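Local atomic coordinates of probable porin (Pseudomonas aeruginosa, PDB entry 4FT6), a protein that probably forms a beta-barrel channel of the OprD family through the outer membrane, letting small solutes pass across that membrane. Residues Leu118-Leu121 / Leu125-Asp128; Phe235-Glu240 / Gly278-Ala283; Thr142-Glu145 / Leu149-His152. All coordinates share one frame; numbering follows the deposited sequence.

Contact 1: Leu118-Leu121 / Leu125-Asp128; sequences LPEL and LRND
The Arg126 and Glu120 side chains run alongside each other, pointing the same way, and their flat ends stack, with planes 16° apart. Glu120 CD lies over one face of the guanidinium, toward the rim, and the CB of Asp128 lies over the opposite face. At the edge, in the plane, sits the methyl CD2 of Leu118, 3.9 Å from Arg126 NH1. The arginine gets there by folding: CG stands between the backbone N and the carbonyl carbon (chi1 70°) and the chain bends again further out. On the backbone, Arg126 N donates a hydrogen bond to Pro119 O at 2.9 Å, and Glu120 pairs with Leu125 as an antiparallel non-hydrogen-bonded pair, where Leu125 CD2 packs against Glu120 CA at 3.8 Å. Thr285 and Ser286 bind the backbone of Leu125, and Pro119 rests on Phe136 and Met140, joining this small hairpin to strands 135-137 and 139-143. Glu120 OE2 approaches Arg126 NH2 from above the plane, at 3.9 Å, where no N-H aims. The pair is thus a long salt bridge of charge alone, which would give electrostatic attraction but does not itself fix the rotation of the guanidinium.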
ATOM      1  N   LEU A 118       7.402   7.392  -5.496  1.00 60.77           N
ATOM      2  CA  LEU A 118       6.710   6.196  -5.000  1.00 56.64           C
ATOM      3  C   LEU A 118       6.974   6.005  -3.498  1.00 52.95           C
ATOM      4  O   LEU A 118       7.685   5.071  -3.104  1.00 57.04           O
ATOM      5  CB  LEU A 118       7.173   4.954  -5.772  1.00 45.84           C
ATOM      6  CG  LEU A 118       6.713   4.842  -7.232  1.00 56.23           C
ATOM      7  CD1 LEU A 118       7.601   3.846  -7.984  1.00 46.36           C
ATOM      8  CD2 LEU A 118       5.215   4.437  -7.323  1.00 42.82           C
ATOM      9  N   PRO A 119       6.402   6.886  -2.653  1.00 52.75           N
ATOM     10  CA  PRO A 119       6.717   6.798  -1.212  1.00 59.41           C
ATOM     11  C   PRO A 119       6.136   5.565  -0.540  1.00 63.29           C
ATOM     12  O   PRO A 119       4.959   5.239  -0.747  1.00 68.23           O
ATOM     13  CB  PRO A 119       6.032   8.044  -0.610  1.00 48.85           C
ATOM     14  CG  PRO A 119       4.910   8.369  -1.574  1.00 55.51           C
ATOM     15  CD  PRO A 119       5.457   7.980  -2.952  1.00 55.15           C
ATOM     16  N   GLU A 120       6.940   4.901   0.282  1.00 60.17           N
ATOM     17  CA  GLU A 120       6.423   3.815   1.108  1.00 57.45           C
ATOM     18  C   GLU A 120       6.650   4.140   2.580  1.00 57.77           C
ATOM     19  O   GLU A 120       7.577   3.645   3.211  1.00 65.74           O
ATOM     20  CB  GLU A 120       7.038   2.470   0.698  1.00 46.24           C
ATOM     21  CG  GLU A 120       6.475   1.904  -0.589  1.00 55.05           C
ATOM     22  CD  GLU A 120       7.174   0.629  -1.031  1.00 71.19           C
ATOM     23  OE1 GLU A 120       8.064   0.694  -1.902  1.00 77.89           O
ATOM     24  OE2 GLU A 120       6.830  -0.448  -0.508  1.00 83.84           O
ATOM     25  N   LEU A 121       5.788   4.994   3.114  1.00 58.63           N
ATOM     26  CA  LEU A 121       5.972   5.562   4.444  1.00 61.58           C
ATOM     27  C   LEU A 121       4.801   5.167   5.339  1.00 58.54           C
ATOM     28  O   LEU A 121       3.664   5.089   4.862  1.00 62.05           O
ATOM     29  CB  LEU A 121       6.045   7.092   4.330  1.00 65.32           C
ATOM     30  CG  LEU A 121       7.397   7.795   4.192  1.00 64.08           C
ATOM     31  CD1 LEU A 121       8.441   6.918   3.526  1.00 61.11           C
ATOM     32  CD2 LEU A 121       7.228   9.106   3.430  1.00 64.56           C
ATOM     33  N   LEU A 125       1.653   5.581   2.615  1.00 58.98           N
ATOM     34  CA  LEU A 125       2.017   4.334   1.958  1.00 57.06           C
ATOM     35  C   LEU A 125       1.381   4.308   0.573  1.00 54.74           C
ATOM     36  O   LEU A 125       0.144   4.188   0.477  1.00 51.17           O
ATOM     37  CB  LEU A 125       1.464   3.167   2.774  1.00 54.88           C
ATOM     38  CG  LEU A 125       2.376   1.975   3.045  1.00 66.74           C
ATOM     39  CD1 LEU A 125       1.560   0.710   3.372  1.00 58.45           C
ATOM     40  CD2 LEU A 125       3.286   1.762   1.858  1.00 69.94           C
ATOM     41  N   ARG A 126       2.183   4.399  -0.496  1.00 49.63           N
ATOM     42  CA  ARG A 126       1.594   4.427  -1.847  1.00 54.93           C
ATOM     43  C   ARG A 126       0.846   3.124  -2.181  1.00 54.42           C
ATOM     44  O   ARG A 126       1.344   2.029  -1.929  1.00 49.63           O
ATOM     45  CB  ARG A 126       2.625   4.811  -2.937  1.00 60.50           C
ATOM     46  CG  ARG A 126       3.720   3.788  -3.277  1.00 56.51           C
ATOM     47  CD  ARG A 126       3.279   2.793  -4.339  1.00 57.30           C
ATOM     48  NE  ARG A 126       3.573   1.444  -3.864  1.00 69.48           N
ATOM     49  CZ  ARG A 126       4.561   0.696  -4.330  1.00 70.99           C
ATOM     50  NH1 ARG A 126       5.325   1.148  -5.314  1.00 75.79           N
ATOM     51  NH2 ARG A 126       4.771  -0.503  -3.825  1.00 61.42           N
ATOM     52  N   ASN A 127      -0.353   3.244  -2.740  1.00 52.82           N
ATOM     53  CA  ASN A 127      -1.115   2.057  -3.108  1.00 55.29           C
ATOM     54  C   ASN A 127      -0.568   1.320  -4.336  1.00 56.09           C
ATOM     55  O   ASN A 127      -0.253   1.946  -5.344  1.00 58.90           O
ATOM     56  CB  ASN A 127      -2.565   2.438  -3.392  1.00 61.09           C
ATOM     57  CG  ASN A 127      -3.462   1.223  -3.543  1.00 65.88           C
ATOM     58  OD1 ASN A 127      -3.516   0.589  -4.609  1.00 61.62           O
ATOM     59  ND2 ASN A 127      -4.166   0.886  -2.473  1.00 62.83           N
ATOM     60  N   ASP A 128      -0.479  -0.008  -4.262  1.00 51.72           N
ATOM     61  CA  ASP A 128      -0.163  -0.823  -5.439  1.00 50.87           C
ATOM     62  C   ASP A 128      -1.124  -2.019  -5.582  1.00 51.16           C
ATOM     63  O   ASP A 128      -0.725  -3.122  -5.976  1.00 44.15           O
ATOM     64  CB  ASP A 128       1.301  -1.294  -5.435  1.00 52.16           C
ATOM     65  CG  ASP A 128       1.698  -1.965  -6.750  1.00 67.33           C
ATOM     66  OD1 ASP A 128       1.078  -1.631  -7.791  1.00 67.30           O
ATOM     67  OD2 ASP A 128       2.594  -2.840  -6.743  1.00 72.85           O
TER

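Contact 2: Phe235-Glu240 / Gly278-Ala283; sequences FDTRDE and GMLYIA
A Met-aromatic contact joins the beta-barrel wall to a long connecting loop: Phe235 and Thr237 lie on strand 226-239, and residues 278-283 belong to the loop between strands 264-274 and 304-313. Four buried residues meet, and no hydrogen bond crosses between the segments. Phe235 presents a ring face to Met279, whose CE sits over the ring centre, 3.6 Å from the centroid and only 8° off the normal, a CH-pi contact. The sulfur follows over the same face, with SD 4.5 Å from that centroid. A bend in the methionine chain (chi2 82°) turns this end toward the strand, although its CB does not point there. Nearby, the ring of Tyr214 meets that of Phe235 at about 40°, and Ala252 of the adjoining strand touches both Phe235 and Met279. Two residues further along the strand, Thr237 faces Leu280 of the loop, each CB directed toward the other segment. The threonine's polar end is held elsewhere: OG1 bonds to Gln212, whose NE2 is also bonded to Leu280 O, so one amide ties strand and loop together. With CG2 anti to the backbone N, Thr237 offers its methyl to the leucine, and Thr237 CG2 touches Leu280 CD1 at 3.6 Å.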
ATOM      1  N   PHE A 235      -1.386   5.216  15.682  1.00 59.59           N
ATOM      2  CA  PHE A 235      -1.635   6.480  14.998  1.00 56.36           C
ATOM      3  C   PHE A 235      -2.465   7.356  15.916  1.00 60.06           C
ATOM      4  O   PHE A 235      -3.442   6.894  16.511  1.00 66.56           O
ATOM      5  CB  PHE A 235      -2.442   6.264  13.718  1.00 49.11           C
ATOM      6  CG  PHE A 235      -1.652   5.681  12.579  1.00 55.44           C
ATOM      7  CD1 PHE A 235      -1.507   4.298  12.434  1.00 44.00           C
ATOM      8  CD2 PHE A 235      -1.072   6.518  11.620  1.00 53.50           C
ATOM      9  CE1 PHE A 235      -0.775   3.766  11.354  1.00 53.67           C
ATOM     10  CE2 PHE A 235      -0.338   5.990  10.545  1.00 46.88           C
ATOM     11  CZ  PHE A 235      -0.192   4.617  10.407  1.00 52.45           C
ATOM     12  N   ASP A 236      -2.091   8.622  16.023  1.00 55.90           N
ATOM     13  CA  ASP A 236      -2.916   9.582  16.735  1.00 63.53           C
ATOM     14  C   ASP A 236      -3.171  10.764  15.810  1.00 68.47           C
ATOM     15  O   ASP A 236      -2.238  11.510  15.461  1.00 67.69           O
ATOM     16  CB  ASP A 236      -2.217  10.044  18.000  1.00 79.36           C
ATOM     17  CG  ASP A 236      -3.154  10.723  18.955  1.00 99.84           C
ATOM     18  OD1 ASP A 236      -4.373  10.456  18.879  1.00105.50           O
ATOM     19  OD2 ASP A 236      -2.674  11.525  19.786  1.00112.17           O
ATOM     20  N   THR A 237      -4.425  10.922  15.392  1.00 59.04           N
ATOM     21  CA  THR A 237      -4.760  11.942  14.411  1.00 55.48           C
ATOM     22  C   THR A 237      -5.782  12.944  14.925  1.00 61.95           C
ATOM     23  O   THR A 237      -6.846  12.563  15.426  1.00 64.76           O
ATOM     24  CB  THR A 237      -5.309  11.331  13.117  1.00 56.32           C
ATOM     25  OG1 THR A 237      -4.354  10.414  12.566  1.00 58.91           O
ATOM     26  CG2 THR A 237      -5.599  12.442  12.104  1.00 51.99           C
ATOM     27  N   ARG A 238      -5.464  14.226  14.764  1.00 61.51           N
ATOM     28  CA  ARG A 238      -6.324  15.317  15.200  1.00 63.54           C
ATOM     29  C   ARG A 238      -6.484  16.299  14.034  1.00 69.81           C
ATOM     30  O   ARG A 238      -5.656  16.308  13.115  1.00 67.97           O
ATOM     31  CB  ARG A 238      -5.681  16.011  16.396  1.00 59.25           C
ATOM     32  CG  ARG A 238      -6.677  16.625  17.346  1.00 88.16           C
ATOM     33  CD  ARG A 238      -6.619  18.155  17.298  1.00112.92           C
ATOM     34  NE  ARG A 238      -7.798  18.786  17.896  1.00121.98           N
ATOM     35  CZ  ARG A 238      -8.013  20.099  17.922  1.00123.55           C
ATOM     36  NH1 ARG A 238      -7.127  20.933  17.393  1.00118.95           N
ATOM     37  NH2 ARG A 238      -9.117  20.575  18.483  1.00126.32           N
ATOM     38  N   ASP A 239      -7.533  17.121  14.046  1.00 69.77           N
ATOM     39  CA  ASP A 239      -7.650  18.171  13.029  1.00 73.60           C
ATOM     40  C   ASP A 239      -6.555  19.235  13.245  1.00 73.20           C
ATOM     41  O   ASP A 239      -5.914  19.274  14.299  1.00 76.55           O
ATOM     42  CB  ASP A 239      -9.034  18.807  13.061  1.00 72.98           C
ATOM     43  CG  ASP A 239      -9.363  19.396  14.417  1.00 80.01           C
ATOM     44  OD1 ASP A 239      -9.817  18.637  15.299  1.00 77.46           O
ATOM     45  OD2 ASP A 239      -9.168  20.618  14.606  1.00 79.45           O
ATOM     46  N   GLU A 240      -6.339  20.082  12.244  1.00 66.86           N
ATOM     47  CA  GLU A 240      -5.201  20.997  12.228  1.00 67.77           C
ATOM     48  C   GLU A 240      -5.556  22.292  11.503  1.00 68.27           C
ATOM     49  O   GLU A 240      -6.246  22.266  10.476  1.00 66.73           O
ATOM     50  CB  GLU A 240      -4.036  20.330  11.493  1.00 72.13           C
ATOM     51  CG  GLU A 240      -2.695  20.992  11.718  1.00 85.11           C
ATOM     52  CD  GLU A 240      -2.377  22.075  10.706  1.00 94.37           C
ATOM     53  OE1 GLU A 240      -1.378  22.788  10.916  1.00101.64           O
ATOM     54  OE2 GLU A 240      -3.104  22.219   9.703  1.00 98.21           O
ATOM     55  N   GLY A 278     -12.925   7.136  12.537  1.00 55.58           N
ATOM     56  CA  GLY A 278     -12.094   5.985  12.243  1.00 54.49           C
ATOM     57  C   GLY A 278     -10.753   6.451  11.689  1.00 57.50           C
ATOM     58  O   GLY A 278     -10.457   7.655  11.688  1.00 59.18           O
ATOM     59  N   MET A 279      -9.942   5.505  11.219  1.00 57.44           N
ATOM     60  CA  MET A 279      -8.621   5.822  10.679  1.00 53.59           C
ATOM     61  C   MET A 279      -8.681   6.889   9.576  1.00 59.49           C
ATOM     62  O   MET A 279      -9.512   6.827   8.670  1.00 61.89           O
ATOM     63  CB  MET A 279      -7.957   4.567  10.134  1.00 47.85           C
ATOM     64  CG  MET A 279      -6.658   4.842   9.433  1.00 51.45           C
ATOM     65  SD  MET A 279      -5.326   5.002  10.616  1.00 63.56           S
ATOM     66  CE  MET A 279      -3.977   5.533   9.545  1.00 58.47           C
ATOM     67  N   LEU A 280      -7.799   7.874   9.681  1.00 56.43           N
ATOM     68  CA  LEU A 280      -7.725   8.984   8.756  1.00 47.78           C
ATOM     69  C   LEU A 280      -6.409   8.862   7.987  1.00 50.60           C
ATOM     70  O   LEU A 280      -5.335   8.724   8.576  1.00 52.98           O
ATOM     71  CB  LEU A 280      -7.775  10.316   9.513  1.00 47.63           C
ATOM     72  CG  LEU A 280      -9.108  10.586  10.221  1.00 57.44           C
ATOM     73  CD1 LEU A 280      -8.980  11.635  11.341  1.00 54.04           C
ATOM     74  CD2 LEU A 280     -10.154  11.023   9.197  1.00 51.88           C
ATOM     75  N   TYR A 281      -6.494   8.892   6.660  1.00 50.67           N
ATOM     76  CA  TYR A 281      -5.309   8.736   5.819  1.00 49.82           C
ATOM     77  C   TYR A 281      -5.513   9.393   4.463  1.00 53.74           C
ATOM     78  O   TYR A 281      -6.602   9.912   4.155  1.00 55.54           O
ATOM     79  CB  TYR A 281      -4.913   7.254   5.680  1.00 46.96           C
ATOM     80  CG  TYR A 281      -6.027   6.308   5.251  1.00 50.51           C
ATOM     81  CD1 TYR A 281      -7.032   5.912   6.131  1.00 57.27           C
ATOM     82  CD2 TYR A 281      -6.042   5.766   3.977  1.00 57.86           C
ATOM     83  CE1 TYR A 281      -8.044   5.017   5.725  1.00 61.48           C
ATOM     84  CE2 TYR A 281      -7.037   4.883   3.567  1.00 61.31           C
ATOM     85  CZ  TYR A 281      -8.030   4.510   4.435  1.00 65.97           C
ATOM     86  OH  TYR A 281      -8.994   3.628   3.999  1.00 65.94           O
ATOM     87  N   ILE A 282      -4.480   9.375   3.636  1.00 47.45           N
ATOM     88  CA  ILE A 282      -4.602  10.100   2.382  1.00 57.56           C
ATOM     89  C   ILE A 282      -5.363   9.289   1.328  1.00 60.28           C
ATOM     90  O   ILE A 282      -5.241   8.056   1.253  1.00 60.07           O
ATOM     91  CB  ILE A 282      -3.243  10.680   1.949  1.00 56.79           C
ATOM     92  CG1 ILE A 282      -2.983  11.914   2.806  1.00 53.51           C
ATOM     93  CG2 ILE A 282      -3.228  11.074   0.487  1.00 49.55           C
ATOM     94  CD1 ILE A 282      -1.580  12.241   2.874  1.00 65.23           C
ATOM     95  N   ALA A 283      -6.212   9.975   0.570  1.00 57.24           N
ATOM     96  CA  ALA A 283      -7.110   9.314  -0.385  1.00 62.12           C
ATOM     97  C   ALA A 283      -6.371   8.305  -1.268  1.00 64.02           C
ATOM     98  O   ALA A 283      -5.386   8.655  -1.921  1.00 57.63           O
ATOM     99  CB  ALA A 283      -7.817  10.353  -1.259  1.00 56.92           C
TER

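Contact 3: Thr142-Glu145 / Leu149-His152; sequences TSRE and LTLH
The His152 imidazole takes the methyl of Thr142 obliquely, with Thr142 CG2 4.1 Å from His152 CE1, the two side chains lying alongside each other and pointing the same way. Beyond the two segments the ring stacks with Trp202, and its NE2 makes a weak hydrogen bond to Glu189. The other flat group, the Arg144 guanidinium, has the methyl of Thr150 at its edge near the plane: Thr150 CG2 is 4.1 Å from Arg144 NE. These two side chains also run side by side, and the arginine's turn at chi3 (75°) swings its end over toward the threonine. Thr142 and His152 form an antiparallel non-hydrogen-bonded pair on one face of the sheet. Ser143 and Leu151 form the hydrogen-bonded pair on the other: Ser143 N binds Leu151 O at 2.8 Å, and Leu151 N binds Ser143 O at 2.6 Å. The Thr150 CA approaches Ser143 O as a CA-H...O contact of 3.4 Å, and Arg144 CB lies 3.4 Å from Leu149 O, past the last bridge. Ser143 OG turns to Thr110 on the neighbouring strand, while Leu151 touches Ala188 of strand 183-192, the next strand of the wall. Such pairing of neighbouring strands belongs to an antiparallel beta hairpin, here 139-143 with 149-160, one of those from which the porin barrel wall is built.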
ATOM      1  N   THR A 142      15.851  11.733   2.788  1.00 64.38           N
ATOM      2  CA  THR A 142      16.115  10.542   3.571  1.00 60.19           C
ATOM      3  C   THR A 142      17.560  10.608   4.050  1.00 67.32           C
ATOM      4  O   THR A 142      18.487  10.781   3.242  1.00 67.29           O
ATOM      5  CB  THR A 142      15.949   9.292   2.726  1.00 65.76           C
ATOM      6  OG1 THR A 142      14.723   9.377   1.984  1.00 75.40           O
ATOM      7  CG2 THR A 142      15.974   8.034   3.626  1.00 55.84           C
ATOM      8  N   SER A 143      17.768  10.490   5.356  1.00 60.24           N
ATOM      9  CA  SER A 143      19.114  10.682   5.876  1.00 64.60           C
ATOM     10  C   SER A 143      19.489   9.666   6.932  1.00 69.39           C
ATOM     11  O   SER A 143      18.721   9.399   7.867  1.00 75.02           O
ATOM     12  CB  SER A 143      19.312  12.101   6.410  1.00 62.50           C
ATOM     13  OG  SER A 143      20.678  12.290   6.724  1.00 69.25           O
ATOM     14  N   ARG A 144      20.675   9.092   6.761  1.00 71.94           N
ATOM     15  CA  ARG A 144      21.190   8.088   7.675  1.00 76.64           C
ATOM     16  C   ARG A 144      22.679   8.315   7.897  1.00 80.03           C
ATOM     17  O   ARG A 144      23.524   7.497   7.533  1.00 84.37           O
ATOM     18  CB  ARG A 144      20.894   6.680   7.155  1.00 78.35           C
ATOM     19  CG  ARG A 144      21.267   6.446   5.714  1.00 76.99           C
ATOM     20  CD  ARG A 144      20.744   5.098   5.254  1.00 85.45           C
ATOM     21  NE  ARG A 144      19.300   5.103   5.028  1.00 93.34           N
ATOM     22  CZ  ARG A 144      18.686   4.318   4.147  1.00101.72           C
ATOM     23  NH1 ARG A 144      19.397   3.467   3.421  1.00109.44           N
ATOM     24  NH2 ARG A 144      17.370   4.384   3.989  1.00 97.06           N
ATOM     25  N   GLU A 145      22.994   9.458   8.487  1.00 80.56           N
ATOM     26  CA  GLU A 145      24.376   9.782   8.792  1.00 81.33           C
ATOM     27  C   GLU A 145      24.851   9.032  10.038  1.00 83.39           C
ATOM     28  O   GLU A 145      26.040   8.754  10.190  1.00 89.57           O
ATOM     29  CB  GLU A 145      24.535  11.292   8.952  1.00 77.57           C
ATOM     30  CG  GLU A 145      24.151  12.076   7.688  1.00 83.05           C
ATOM     31  CD  GLU A 145      25.090  11.820   6.514  1.00 83.85           C
ATOM     32  OE1 GLU A 145      26.290  11.555   6.749  1.00 85.50           O
ATOM     33  OE2 GLU A 145      24.635  11.890   5.354  1.00 82.45           O
ATOM     34  N   LEU A 149      20.291   4.893  12.753  1.00 74.11           N
ATOM     35  CA  LEU A 149      19.273   5.927  12.685  1.00 62.47           C
ATOM     36  C   LEU A 149      18.951   6.309  11.252  1.00 70.91           C
ATOM     37  O   LEU A 149      19.839   6.379  10.397  1.00 84.44           O
ATOM     38  CB  LEU A 149      19.710   7.153  13.479  1.00 61.88           C
ATOM     39  CG  LEU A 149      18.715   8.308  13.534  1.00 66.21           C
ATOM     40  CD1 LEU A 149      17.445   7.864  14.226  1.00 65.92           C
ATOM     41  CD2 LEU A 149      19.342   9.514  14.236  1.00 70.43           C
ATOM     42  N   THR A 150      17.670   6.533  10.987  1.00 64.38           N
ATOM     43  CA  THR A 150      17.239   6.983   9.679  1.00 66.13           C
ATOM     44  C   THR A 150      16.248   8.116   9.872  1.00 69.78           C
ATOM     45  O   THR A 150      15.214   7.951  10.539  1.00 61.17           O
ATOM     46  CB  THR A 150      16.577   5.864   8.869  1.00 65.04           C
ATOM     47  OG1 THR A 150      17.484   4.765   8.746  1.00 74.76           O
ATOM     48  CG2 THR A 150      16.215   6.361   7.474  1.00 60.32           C
ATOM     49  N   LEU A 151      16.577   9.274   9.303  1.00 74.58           N
ATOM     50  CA  LEU A 151      15.726  10.446   9.441  1.00 70.91           C
ATOM     51  C   LEU A 151      15.017  10.714   8.122  1.00 66.72           C
ATOM     52  O   LEU A 151      15.597  10.538   7.047  1.00 66.54           O
ATOM     53  CB  LEU A 151      16.540  11.657   9.895  1.00 69.24           C
ATOM     54  CG  LEU A 151      17.252  11.500  11.243  1.00 70.86           C
ATOM     55  CD1 LEU A 151      18.397  12.489  11.326  1.00 65.77           C
ATOM     56  CD2 LEU A 151      16.286  11.705  12.398  1.00 66.91           C
ATOM     57  N   HIS A 152      13.751  11.117   8.219  1.00 68.78           N
ATOM     58  CA  HIS A 152      12.912  11.361   7.054  1.00 65.01           C
ATOM     59  C   HIS A 152      12.271  12.729   7.114  1.00 64.15           C
ATOM     60  O   HIS A 152      11.789  13.155   8.164  1.00 59.53           O
ATOM     61  CB  HIS A 152      11.783  10.346   6.982  1.00 59.15           C
ATOM     62  CG  HIS A 152      12.245   8.928   6.981  1.00 71.66           C
ATOM     63  ND1 HIS A 152      12.479   8.222   5.815  1.00 73.35           N
ATOM     64  CD2 HIS A 152      12.518   8.073   7.995  1.00 68.95           C
ATOM     65  CE1 HIS A 152      12.866   6.999   6.116  1.00 62.41           C
ATOM     66  NE2 HIS A 152      12.901   6.881   7.435  1.00 64.85           N
TER

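Along the chain the contacts follow one another without overlap: contact 1, then contact 3, then contact 2. Contacts 1 and 3 have centres about 18 Å apart and nearest atoms about 5 Å apart; contact 1 sits near the centre of the fold, contact 3 in the barrel wall. Contact 2 lies about 17 Å from contact 1 and about 25 Å from contact 3 between centres. Contacts 2 and 3 both reach the strands of the barrel, through 226-239 and through 139-143 with 149-160, whereas contact 1 belongs to the separate two-stranded sheet 117-121 with 124-125. Together they describe wall pairing, a loop packed against the wall, and an inner hairpin; this hairpin, being close to the centre, probably narrows the channel.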